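Protein CT_858 (Chlamydia trachomatis, PDB 3DOR) is the secreted chlamydial protease CPAF, probably a serine-type endopeptidase that cuts peptide bonds within protein substrates. Local coordinates at residues B[298-306]-B[343-352]; B[353-364]-B[472-481]. All blocks are in the same frame, centred on the assembly; numbering follows the deposited sequence.

Contact 1 of 2, residues B[298-306]-B[343-352]; sequences IPTYSWQDM and GGSVLYLYAL
Tyr301 lays its ring against the start of helix 346-354, with Leu349 CD2 over one face, 4.0 Å from the ring centroid, and with Gly343 CA and Tyr348 CD2 near its plane at the edge. A chi1 of -68°, CG anti to the carbonyl carbon, places the ring there. Leu352 CD1 touches Tyr301 CE2 at 4.0 Å and meets Ile298 tip to tip. The backbone of Tyr301 forms a single beta bridge with Gly344: Tyr301 N donates to Gly343 O at 2.9 Å, and Ser345 N to Tyr301 O at 2.9 Å. Within the range assigned to peptidase family S41, the bridge joins the loop after strand 290-297 to Gly343-Gly344, which lead through the N-cap Ser345 into the helix. A chi1 of 174°, CG pointing away from the backbone N, carries the Tyr348 ring to Trp303, whose CB sits over the centre of one face, 3.8 Å from the Tyr348 centroid; Leu352 CG lies on the opposite face, toward the rim. The two aromatic planes are inclined by 43°. A water joins Tyr348 OH (2.7 Å) to Thr300 O (2.8 Å), donating to the latter. Trp303 NE1 and Ser345 OG both bond Glu403 OE1, while Tyr301 OH is held by Gln338.

Contact 2 of 2, residues B[353-364]-B[472-481]; sequences LSMLTDRPLELP and FPVVLKDNDR. With SO4 (sulfate ion), chain Q.
The carboxamide of Asn479 faces the backbone of Glu362 and grips it twice: Glu362 N donates to Asn479 OD1 at 2.7 Å, tilted from the amide plane, and Asn479 ND2 donates to Glu362 O at 2.8 Å, in the carbonyl plane on a lone pair. The other ND2 hydrogen turns back to Val475 O, which fixes the rotation of the amide. Arg359, extended from CG to NE, presents its guanidinium edge to the helix end. Arg359 NH2 donates to Asn479 O at 2.7 Å, in the guanidinium plane; the sulfate takes Arg359 NE to O2 at 2.7 Å and Arg359 NH2 to O4 at 3.0 Å. Arg481 CG covers a face of the same guanidinium. Bent at chi2 and chi3, Arg481 sends NH1 to Leu356 O at 2.9 Å; its NH2 bonds Lys455 O. Leu356 CD1 meets the Phe472 ring edge at CZ, 3.6 Å away, and Val475 spreads CG1 against Leu361 CB and CG2 against Leu363 CD2. Helix 468-478, closed by Asp480 in a Schellman motif, thus packs on the S41-range segment linking helix 346-354 to strand 361-368. With Asn479 ND2 on Val475 O and cationic Arg359 on Asn479 O, the helix end's partial negative charge is probably offset.

Contacts 1 and 2 follow one another along helix 346-354, contact 1 using its first turns and contact 2 its last residues and the strand beyond, with centres about 15 Å apart. Phe472 of contact 2 is the joint between them: Tyr301 OH lies 3.1 Å from Phe472 CG, Ile298 CD1 3.7 Å from Phe472 CZ, and Leu349 CD2 3.8 Å from Phe472 CD1. A further touch, away from Phe472, Tyr350 CE1 to Leu363 CD2 at 3.7 Å, continues the apolar packing from the helix to the strand. Contact 1 is nearer the middle of the chain, about 11 Å from its centre against about 19 Å for contact 2, centre to centre; the outer end of contact 2 holds the sulfate, probably a crystallisation ion.

Contact 1 of 2, residues B[298-306]-B[343-352]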
# COMPACT_ATOMS: atom_id res chain seq x y z
N ILE B 298 -11.71 -25.93 -6.06
CA ILE B 298 -10.74 -24.93 -5.58
C ILE B 298 -11.36 -23.66 -6.17
O ILE B 298 -11.29 -23.44 -7.38
CB ILE B 298 -9.32 -25.16 -6.16
CG1 ILE B 298 -8.76 -26.50 -5.68
CG2 ILE B 298 -8.38 -24.04 -5.72
CD1 ILE B 298 -7.36 -26.83 -6.23
N PRO B 299 -11.97 -22.82 -5.33
CA PRO B 299 -12.63 -21.59 -5.78
C PRO B 299 -11.76 -20.37 -6.10
O PRO B 299 -12.10 -19.58 -6.99
CB PRO B 299 -13.64 -21.32 -4.67
CG PRO B 299 -12.84 -21.68 -3.45
CD PRO B 299 -12.07 -22.95 -3.86
N THR B 300 -10.67 -20.21 -5.38
CA THR B 300 -9.78 -19.07 -5.59
C THR B 300 -8.41 -19.39 -5.02
O THR B 300 -8.28 -20.31 -4.20
CB THR B 300 -10.31 -17.82 -4.86
OG1 THR B 300 -9.35 -16.76 -4.99
CG2 THR B 300 -10.51 -18.11 -3.37
N TYR B 301 -7.39 -18.65 -5.46
CA TYR B 301 -6.06 -18.86 -4.94
C TYR B 301 -5.64 -17.73 -4.00
O TYR B 301 -4.51 -17.68 -3.53
CB TYR B 301 -5.04 -19.06 -6.08
CG TYR B 301 -5.27 -20.38 -6.80
CD1 TYR B 301 -5.94 -20.42 -8.03
CD2 TYR B 301 -4.89 -21.60 -6.23
CE1 TYR B 301 -6.24 -21.63 -8.66
CE2 TYR B 301 -5.19 -22.83 -6.86
CZ TYR B 301 -5.87 -22.83 -8.07
OH TYR B 301 -6.21 -24.01 -8.69
N SER B 302 -6.56 -16.82 -3.72
CA SER B 302 -6.26 -15.79 -2.74
C SER B 302 -7.04 -16.34 -1.55
O SER B 302 -8.20 -15.99 -1.31
CB SER B 302 -6.76 -14.40 -3.19
OG SER B 302 -8.16 -14.33 -3.21
N TRP B 303 -6.39 -17.25 -0.83
CA TRP B 303 -6.99 -17.93 0.30
C TRP B 303 -7.75 -17.07 1.29
O TRP B 303 -8.75 -17.51 1.85
CB TRP B 303 -5.94 -18.76 1.04
CG TRP B 303 -4.72 -17.98 1.44
CD1 TRP B 303 -3.65 -17.66 0.64
CD2 TRP B 303 -4.43 -17.45 2.73
NE1 TRP B 303 -2.71 -16.97 1.37
CE2 TRP B 303 -3.17 -16.82 2.65
CE3 TRP B 303 -5.12 -17.44 3.95
CZ2 TRP B 303 -2.57 -16.20 3.76
CZ3 TRP B 303 -4.53 -16.82 5.05
CH2 TRP B 303 -3.27 -16.21 4.94
N GLN B 304 -7.29 -15.85 1.51
CA GLN B 304 -7.93 -14.96 2.47
C GLN B 304 -9.33 -14.51 2.05
O GLN B 304 -10.14 -14.12 2.89
CB GLN B 304 -7.02 -13.74 2.72
CG GLN B 304 -5.58 -14.13 3.05
CD GLN B 304 -4.74 -12.98 3.62
OE1 GLN B 304 -4.98 -12.51 4.74
NE2 GLN B 304 -3.75 -12.54 2.85
N ASP B 305 -9.64 -14.58 0.76
CA ASP B 305 -10.95 -14.18 0.27
C ASP B 305 -11.94 -15.33 0.21
O ASP B 305 -13.04 -15.17 -0.31
CB ASP B 305 -10.86 -13.55 -1.13
CG ASP B 305 -9.91 -12.36 -1.20
OD1 ASP B 305 -9.79 -11.63 -0.19
OD2 ASP B 305 -9.30 -12.15 -2.27
N MET B 306 -11.56 -16.50 0.72
CA MET B 306 -12.49 -17.63 0.69
C MET B 306 -13.71 -17.36 1.57
O MET B 306 -13.59 -16.83 2.67
CB MET B 306 -11.81 -18.91 1.17
CG MET B 306 -10.80 -19.49 0.20
SD MET B 306 -10.34 -21.15 0.68
CE MET B 306 -11.74 -22.10 0.03
N GLY B 343 -7.84 -16.64 -9.68
CA GLY B 343 -6.40 -16.69 -9.48
C GLY B 343 -6.08 -16.25 -8.06
O GLY B 343 -6.91 -16.41 -7.17
N GLY B 344 -4.89 -15.70 -7.83
CA GLY B 344 -4.55 -15.25 -6.50
C GLY B 344 -3.07 -15.29 -6.15
O GLY B 344 -2.24 -14.70 -6.85
N SER B 345 -2.75 -15.99 -5.06
CA SER B 345 -1.38 -16.10 -4.57
C SER B 345 -0.62 -17.28 -5.14
O SER B 345 -1.05 -18.44 -5.02
CB SER B 345 -1.39 -16.18 -3.03
OG SER B 345 -0.08 -16.38 -2.51
N VAL B 346 0.53 -16.99 -5.75
CA VAL B 346 1.38 -18.00 -6.35
C VAL B 346 1.90 -19.03 -5.33
O VAL B 346 1.93 -20.23 -5.60
CB VAL B 346 2.60 -17.34 -7.06
CG1 VAL B 346 3.43 -18.41 -7.75
CG2 VAL B 346 2.12 -16.31 -8.09
N LEU B 347 2.31 -18.55 -4.16
CA LEU B 347 2.85 -19.46 -3.15
C LEU B 347 1.77 -20.42 -2.65
O LEU B 347 2.05 -21.59 -2.39
CB LEU B 347 3.44 -18.66 -1.98
CG LEU B 347 4.72 -17.85 -2.28
CD1 LEU B 347 5.00 -16.90 -1.12
CD2 LEU B 347 5.91 -18.78 -2.52
N TYR B 348 0.54 -19.93 -2.53
CA TYR B 348 -0.58 -20.75 -2.08
C TYR B 348 -0.90 -21.78 -3.17
O TYR B 348 -1.17 -22.95 -2.88
CB TYR B 348 -1.80 -19.88 -1.80
CG TYR B 348 -3.05 -20.67 -1.47
CD1 TYR B 348 -3.14 -21.40 -0.28
CD2 TYR B 348 -4.16 -20.63 -2.31
CE1 TYR B 348 -4.32 -22.08 0.06
CE2 TYR B 348 -5.34 -21.30 -1.99
CZ TYR B 348 -5.41 -22.02 -0.80
OH TYR B 348 -6.59 -22.65 -0.46
N LEU B 349 -0.88 -21.33 -4.42
CA LEU B 349 -1.12 -22.20 -5.57
C LEU B 349 -0.08 -23.32 -5.50
O LEU B 349 -0.41 -24.49 -5.70
CB LEU B 349 -0.95 -21.39 -6.87
CG LEU B 349 -0.89 -22.04 -8.27
CD1 LEU B 349 0.45 -22.67 -8.44
CD2 LEU B 349 -1.98 -23.08 -8.46
N TYR B 350 1.17 -22.95 -5.21
CA TYR B 350 2.26 -23.93 -5.12
C TYR B 350 2.05 -24.92 -3.98
O TYR B 350 2.39 -26.09 -4.11
CB TYR B 350 3.61 -23.22 -4.94
CG TYR B 350 4.14 -22.54 -6.19
CD1 TYR B 350 3.40 -22.52 -7.38
CD2 TYR B 350 5.39 -21.92 -6.19
CE1 TYR B 350 3.89 -21.90 -8.53
CE2 TYR B 350 5.89 -21.30 -7.33
CZ TYR B 350 5.13 -21.29 -8.50
OH TYR B 350 5.62 -20.67 -9.62
N ALA B 351 1.50 -24.46 -2.87
CA ALA B 351 1.24 -25.35 -1.73
C ALA B 351 0.21 -26.41 -2.12
O ALA B 351 0.38 -27.59 -1.82
CB ALA B 351 0.74 -24.54 -0.55
N LEU B 352 -0.86 -26.00 -2.78
CA LEU B 352 -1.89 -26.94 -3.19
C LEU B 352 -1.34 -27.96 -4.17
O LEU B 352 -1.64 -29.15 -4.06
CB LEU B 352 -3.08 -26.19 -3.79
CG LEU B 352 -3.71 -25.17 -2.84
CD1 LEU B 352 -5.09 -24.78 -3.38
CD2 LEU B 352 -3.85 -25.75 -1.43
O HOH W 1 -8.66 -22.07 -2.01

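Contact 2 of 2, residues B[353-364]-B[472-481]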
# COMPACT_ATOMS: atom_id res chain seq x y z
N LEU B 353 -0.55 -27.51 -5.14
CA LEU B 353 0.05 -28.43 -6.10
C LEU B 353 0.96 -29.44 -5.39
O LEU B 353 0.99 -30.62 -5.76
CB LEU B 353 0.87 -27.65 -7.15
CG LEU B 353 0.04 -26.89 -8.20
CD1 LEU B 353 0.89 -25.86 -8.89
CD2 LEU B 353 -0.53 -27.87 -9.22
N SER B 354 1.69 -28.98 -4.38
CA SER B 354 2.61 -29.86 -3.65
C SER B 354 1.89 -31.04 -2.98
O SER B 354 2.50 -32.07 -2.71
CB SER B 354 3.40 -29.07 -2.59
OG SER B 354 2.64 -28.88 -1.41
N MET B 355 0.59 -30.91 -2.74
CA MET B 355 -0.14 -31.99 -2.12
C MET B 355 -0.87 -32.89 -3.11
O MET B 355 -1.53 -33.86 -2.73
CB MET B 355 -1.13 -31.42 -1.10
CG MET B 355 -0.44 -30.71 0.07
SD MET B 355 -1.59 -30.08 1.31
CE MET B 355 -1.59 -28.37 0.95
N LEU B 356 -0.72 -32.58 -4.40
CA LEU B 356 -1.39 -33.37 -5.43
C LEU B 356 -0.43 -34.17 -6.28
O LEU B 356 -0.75 -34.54 -7.41
CB LEU B 356 -2.21 -32.46 -6.32
CG LEU B 356 -3.30 -31.67 -5.59
CD1 LEU B 356 -3.86 -30.61 -6.53
CD2 LEU B 356 -4.39 -32.63 -5.13
N THR B 357 0.77 -34.43 -5.75
CA THR B 357 1.76 -35.19 -6.50
C THR B 357 2.75 -35.88 -5.57
O THR B 357 2.94 -35.45 -4.43
CB THR B 357 2.55 -34.28 -7.45
OG1 THR B 357 3.49 -35.07 -8.19
CG2 THR B 357 3.31 -33.20 -6.67
N ASP B 358 3.38 -36.94 -6.07
CA ASP B 358 4.38 -37.68 -5.31
C ASP B 358 5.73 -37.54 -6.01
O ASP B 358 6.73 -38.13 -5.59
CB ASP B 358 3.99 -39.16 -5.16
CG ASP B 358 3.87 -39.88 -6.50
OD1 ASP B 358 3.86 -39.21 -7.56
OD2 ASP B 358 3.75 -41.12 -6.50
N ARG B 359 5.74 -36.75 -7.08
CA ARG B 359 6.95 -36.49 -7.87
C ARG B 359 7.03 -34.99 -8.15
O ARG B 359 6.01 -34.30 -8.20
CB ARG B 359 6.90 -37.27 -9.20
CG ARG B 359 5.71 -36.94 -10.12
CD ARG B 359 5.62 -37.91 -11.30
NE ARG B 359 4.42 -37.71 -12.12
CZ ARG B 359 4.33 -36.82 -13.11
NH1 ARG B 359 5.36 -36.05 -13.41
NH2 ARG B 359 3.20 -36.71 -13.79
N PRO B 360 8.24 -34.46 -8.34
CA PRO B 360 8.36 -33.03 -8.61
C PRO B 360 7.67 -32.62 -9.91
O PRO B 360 7.58 -33.40 -10.85
CB PRO B 360 9.87 -32.81 -8.64
CG PRO B 360 10.39 -34.13 -9.15
CD PRO B 360 9.56 -35.12 -8.36
N LEU B 361 7.17 -31.38 -9.94
CA LEU B 361 6.49 -30.86 -11.11
C LEU B 361 7.22 -29.63 -11.65
O LEU B 361 7.39 -28.64 -10.93
CB LEU B 361 5.04 -30.48 -10.76
CG LEU B 361 4.15 -31.58 -10.18
CD1 LEU B 361 2.80 -31.00 -9.77
CD2 LEU B 361 3.97 -32.69 -11.21
N GLU B 362 7.65 -29.69 -12.90
CA GLU B 362 8.35 -28.56 -13.53
C GLU B 362 7.41 -27.37 -13.58
O GLU B 362 6.23 -27.52 -13.86
CB GLU B 362 8.77 -28.93 -14.96
CG GLU B 362 10.20 -29.40 -15.09
CD GLU B 362 11.20 -28.30 -14.77
OE1 GLU B 362 11.10 -27.22 -15.39
OE2 GLU B 362 12.08 -28.51 -13.91
N LEU B 363 7.94 -26.18 -13.31
CA LEU B 363 7.13 -24.97 -13.32
C LEU B 363 7.50 -24.06 -14.47
O LEU B 363 8.66 -23.98 -14.86
CB LEU B 363 7.31 -24.19 -12.02
CG LEU B 363 6.70 -24.78 -10.74
CD1 LEU B 363 7.34 -24.16 -9.50
CD2 LEU B 363 5.20 -24.53 -10.76
N PRO B 364 6.50 -23.37 -15.05
CA PRO B 364 6.81 -22.45 -16.14
C PRO B 364 7.54 -21.25 -15.52
O PRO B 364 7.28 -20.89 -14.37
CB PRO B 364 5.43 -22.08 -16.68
CG PRO B 364 4.53 -22.26 -15.50
CD PRO B 364 5.05 -23.52 -14.88
N PHE B 472 -2.53 -23.44 -12.56
CA PHE B 472 -2.84 -24.74 -11.94
C PHE B 472 -2.94 -25.84 -13.00
O PHE B 472 -2.21 -26.82 -12.95
CB PHE B 472 -4.15 -24.65 -11.12
CG PHE B 472 -4.50 -25.92 -10.38
CD1 PHE B 472 -3.83 -26.27 -9.21
CD2 PHE B 472 -5.53 -26.76 -10.84
CE1 PHE B 472 -4.19 -27.43 -8.49
CE2 PHE B 472 -5.89 -27.92 -10.14
CZ PHE B 472 -5.22 -28.26 -8.95
N PRO B 473 -3.85 -25.69 -13.99
CA PRO B 473 -3.93 -26.75 -15.00
C PRO B 473 -2.71 -26.87 -15.91
O PRO B 473 -2.37 -27.97 -16.34
CB PRO B 473 -5.21 -26.39 -15.77
CG PRO B 473 -5.23 -24.90 -15.69
CD PRO B 473 -4.86 -24.65 -14.23
N VAL B 474 -2.04 -25.76 -16.20
CA VAL B 474 -0.88 -25.82 -17.08
C VAL B 474 0.24 -26.65 -16.46
O VAL B 474 0.90 -27.43 -17.16
CB VAL B 474 -0.37 -24.39 -17.49
CG1 VAL B 474 0.63 -23.84 -16.47
CG2 VAL B 474 0.24 -24.45 -18.87
N VAL B 475 0.45 -26.51 -15.16
CA VAL B 475 1.49 -27.28 -14.46
C VAL B 475 1.14 -28.76 -14.48
O VAL B 475 1.99 -29.61 -14.77
CB VAL B 475 1.65 -26.82 -12.99
CG1 VAL B 475 2.61 -27.75 -12.26
CG2 VAL B 475 2.17 -25.38 -12.93
N LEU B 476 -0.11 -29.08 -14.17
CA LEU B 476 -0.57 -30.46 -14.16
C LEU B 476 -0.61 -31.07 -15.57
O LEU B 476 -0.37 -32.28 -15.74
CB LEU B 476 -1.96 -30.54 -13.51
CG LEU B 476 -1.98 -30.13 -12.02
CD1 LEU B 476 -3.40 -30.16 -11.43
CD2 LEU B 476 -1.06 -31.06 -11.26
N LYS B 477 -0.91 -30.25 -16.57
CA LYS B 477 -0.96 -30.74 -17.94
C LYS B 477 0.44 -30.97 -18.50
O LYS B 477 0.74 -32.05 -18.99
CB LYS B 477 -1.70 -29.75 -18.84
CG LYS B 477 -2.01 -30.27 -20.25
CD LYS B 477 -2.98 -29.32 -20.96
CE LYS B 477 -3.63 -29.97 -22.19
NZ LYS B 477 -2.65 -30.29 -23.27
N ASP B 478 1.29 -29.95 -18.41
CA ASP B 478 2.65 -30.05 -18.94
C ASP B 478 3.56 -31.06 -18.23
O ASP B 478 4.60 -31.44 -18.76
CB ASP B 478 3.31 -28.65 -18.98
CG ASP B 478 2.64 -27.72 -19.98
OD1 ASP B 478 1.70 -28.16 -20.68
OD2 ASP B 478 3.04 -26.54 -20.09
N ASN B 479 3.15 -31.52 -17.05
CA ASN B 479 3.92 -32.52 -16.30
C ASN B 479 3.20 -33.86 -16.39
O ASN B 479 3.59 -34.84 -15.74
CB ASN B 479 4.06 -32.11 -14.82
CG ASN B 479 5.13 -31.04 -14.61
OD1 ASN B 479 6.33 -31.33 -14.62
ND2 ASN B 479 4.70 -29.80 -14.42
N ASP B 480 2.13 -33.89 -17.19
CA ASP B 480 1.32 -35.11 -17.39
C ASP B 480 0.84 -35.70 -16.05
O ASP B 480 0.85 -36.92 -15.89
CB ASP B 480 2.15 -36.17 -18.13
CG ASP B 480 2.60 -35.72 -19.53
OD1 ASP B 480 3.78 -35.76 -19.85
OD2 ASP B 480 1.65 -35.30 -20.35
N ARG B 481 0.41 -34.86 -15.12
CA ARG B 481 -0.06 -35.32 -13.81
C ARG B 481 -1.57 -35.53 -13.78
O ARG B 481 -2.08 -36.37 -13.04
CB ARG B 481 0.30 -34.29 -12.72
CG ARG B 481 1.08 -34.82 -11.52
CD ARG B 481 0.23 -35.37 -10.38
NE ARG B 481 -0.52 -36.53 -10.81
CZ ARG B 481 -1.32 -37.25 -10.03
NH1 ARG B 481 -1.48 -36.95 -8.75
NH2 ARG B 481 -2.00 -38.24 -10.57
S SO4 Q . 1.44 -39.74 -12.41
O1 SO4 Q . 0.21 -40.36 -11.75
O2 SO4 Q . 2.38 -39.28 -11.32
O3 SO4 Q . 2.17 -40.76 -13.27
O4 SO4 Q . 0.94 -38.61 -13.29